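Local atomic coordinates of porin (Rhodobacter capsulatus, PDB entry 2POR), a protein that forms trimeric outer-membrane channels through which small hydrophilic solutes, up to about 0.6 kDa, diffuse passively. Residues D171-T175 and A176-D180. Sequence-based numbering, arbitrary orientation.
Sequences DSPDT and ALMAD
Ser-172 turns its hydroxyl across the loop to Met-178: with OG anti to the backbone N (chi1 -179°), OG donates to Met-178 O at 2.7 Å, tilted from the carbonyl plane. The same OG accepts from Asp-174 N, closing an ST turn, so a small side chain with both donor and acceptor suits this place. Met-178, bent at its thioether, brings CE back to 3.8 Å from Ser-172 OG. Nearer the barrel wall, Asp-180 suits its place as an acceptor: OD1 receives Ser-172 N nearly head-on at 2.9 Å, and a water donates to both this oxygen and Ser-172 O. The loop joins the neighbouring antiparallel strands 161-171 and 181-192 of the 16-stranded barrel. At its far end Asp-174 O takes two backbone donors, Met-178 N in the carbonyl plane and Leu-177 N above it. The Asp-174 carboxylate is long enough to reach forward two residues: OD1 accepts Ala-176 N at 3.1 Å on its anti side, 29° out of the carboxylate plane, while OD2 lies 3.6 Å from Leu-177 CD1. Were Asp-174 an alanine, Ala-176 N would probably lose this acceptor and Leu-177 CD1 the carboxylate beside it. Thr-175 CA-H points straight at Met-178 O.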
ATOM      1  N   ASP A 171      17.635  27.384   6.094  1.00 21.42           N
ATOM      2  CA  ASP A 171      18.930  27.457   6.716  1.00 22.65           C
ATOM      3  C   ASP A 171      19.699  26.190   6.474  1.00 24.81           C
ATOM      4  O   ASP A 171      19.272  25.085   6.809  1.00 25.52           O
ATOM      5  CB  ASP A 171      18.844  27.608   8.198  1.00 24.09           C
ATOM      6  CG  ASP A 171      18.184  28.911   8.595  1.00 37.12           C
ATOM      7  OD1 ASP A 171      18.237  29.877   7.824  1.00 39.08           O
ATOM      8  OD2 ASP A 171      17.602  28.933   9.676  1.00 63.64           O
ATOM      9  N   SER A 172      20.873  26.407   5.894  1.00 28.50           N
ATOM     10  CA  SER A 172      21.799  25.359   5.530  1.00 29.34           C
ATOM     11  C   SER A 172      22.478  24.814   6.758  1.00 19.80           C
ATOM     12  O   SER A 172      22.871  25.606   7.608  1.00 27.09           O
ATOM     13  CB  SER A 172      22.877  25.891   4.619  1.00 25.55           C
ATOM     14  OG  SER A 172      23.706  24.784   4.319  1.00 28.00           O
ATOM     15  N   PRO A 173      22.714  23.517   6.914  1.00 23.04           N
ATOM     16  CA  PRO A 173      23.523  23.008   7.999  1.00 24.44           C
ATOM     17  C   PRO A 173      24.984  23.360   7.725  1.00 46.59           C
ATOM     18  O   PRO A 173      25.719  23.409   8.698  1.00 45.87           O
ATOM     19  CB  PRO A 173      23.267  21.536   8.010  1.00 21.93           C
ATOM     20  CG  PRO A 173      23.117  21.223   6.555  1.00 24.05           C
ATOM     21  CD  PRO A 173      22.435  22.471   5.945  1.00 23.65           C
ATOM     22  N   ASP A 174      25.459  23.622   6.487  1.00 32.74           N
ATOM     23  CA  ASP A 174      26.865  23.927   6.240  1.00 29.56           C
ATOM     24  C   ASP A 174      26.915  24.820   5.028  1.00 19.81           C
ATOM     25  O   ASP A 174      26.759  24.340   3.888  1.00 27.36           O
ATOM     26  CB  ASP A 174      27.636  22.637   5.971  1.00 37.96           C
ATOM     27  CG  ASP A 174      29.173  22.765   5.871  1.00 44.06           C
ATOM     28  OD1 ASP A 174      29.717  23.839   5.627  1.00 35.40           O
ATOM     29  OD2 ASP A 174      29.843  21.754   6.038  1.00 47.06           O
ATOM     30  N   THR A 175      27.163  26.115   5.278  1.00 25.91           N
ATOM     31  CA  THR A 175      27.171  27.087   4.193  1.00 31.18           C
ATOM     32  C   THR A 175      28.411  27.053   3.271  1.00 37.44           C
ATOM     33  O   THR A 175      28.414  27.749   2.241  1.00 34.89           O
ATOM     34  CB  THR A 175      26.937  28.515   4.779  1.00 35.52           C
ATOM     35  OG1 THR A 175      27.892  28.729   5.804  1.00 41.72           O
ATOM     36  CG2 THR A 175      25.491  28.676   5.303  1.00 30.09           C
ATOM     37  N   ALA A 176      29.435  26.217   3.584  1.00 36.77           N
ATOM     38  CA  ALA A 176      30.514  25.913   2.638  1.00 34.55           C
ATOM     39  C   ALA A 176      29.939  25.003   1.572  1.00 34.09           C
ATOM     40  O   ALA A 176      30.320  25.085   0.397  1.00 32.18           O
ATOM     41  CB  ALA A 176      31.659  25.127   3.244  1.00 29.40           C
ATOM     42  N   LEU A 177      28.986  24.140   1.983  1.00 25.68           N
ATOM     43  CA  LEU A 177      28.371  23.211   1.055  1.00 24.25           C
ATOM     44  C   LEU A 177      27.060  23.652   0.385  1.00 30.49           C
ATOM     45  O   LEU A 177      26.808  23.267  -0.766  1.00 25.58           O
ATOM     46  CB  LEU A 177      28.174  21.919   1.800  1.00 34.03           C
ATOM     47  CG  LEU A 177      29.458  21.211   2.204  1.00 41.02           C
ATOM     48  CD1 LEU A 177      29.103  19.983   2.980  1.00 40.73           C
ATOM     49  CD2 LEU A 177      30.240  20.773   0.988  1.00 41.14           C
ATOM     50  N   MET A 178      26.208  24.458   1.031  1.00 27.88           N
ATOM     51  CA  MET A 178      24.924  24.893   0.447  1.00 24.64           C
ATOM     52  C   MET A 178      24.621  26.222   1.076  1.00 15.20           C
ATOM     53  O   MET A 178      24.690  26.336   2.293  1.00 22.04           O
ATOM     54  CB  MET A 178      23.802  23.895   0.791  1.00 24.97           C
ATOM     55  CG  MET A 178      22.535  24.251   0.011  1.00 37.40           C
ATOM     56  SD  MET A 178      21.122  23.205   0.469  1.00 34.16           S
ATOM     57  CE  MET A 178      20.793  23.829   2.106  1.00 28.69           C
ATOM     58  N   ALA A 179      24.416  27.262   0.290  1.00 18.97           N
ATOM     59  CA  ALA A 179      24.125  28.588   0.791  1.00 21.25           C
ATOM     60  C   ALA A 179      22.739  28.595   1.441  1.00 32.90           C
ATOM     61  O   ALA A 179      21.860  27.802   1.082  1.00 23.82           O
ATOM     62  CB  ALA A 179      24.065  29.612  -0.339  1.00 19.86           C
ATOM     63  N   ASP A 180      22.521  29.460   2.399  1.00 25.51           N
ATOM     64  CA  ASP A 180      21.173  29.737   2.902  1.00 29.77           C
ATOM     65  C   ASP A 180      20.290  30.323   1.809  1.00 35.87           C
ATOM     66  O   ASP A 180      20.796  31.034   0.922  1.00 25.57           O
ATOM     67  CB  ASP A 180      21.215  30.743   4.001  1.00 22.82           C
ATOM     68  CG  ASP A 180      21.853  30.277   5.277  1.00 19.28           C
ATOM     69  OD1 ASP A 180      21.953  29.078   5.499  1.00 24.24           O
ATOM     70  OD2 ASP A 180      22.231  31.139   6.066  1.00 34.46           O
TER
HETATM   71  O   HOH W   1      22.898  28.265   8.088  1.00 47.58           O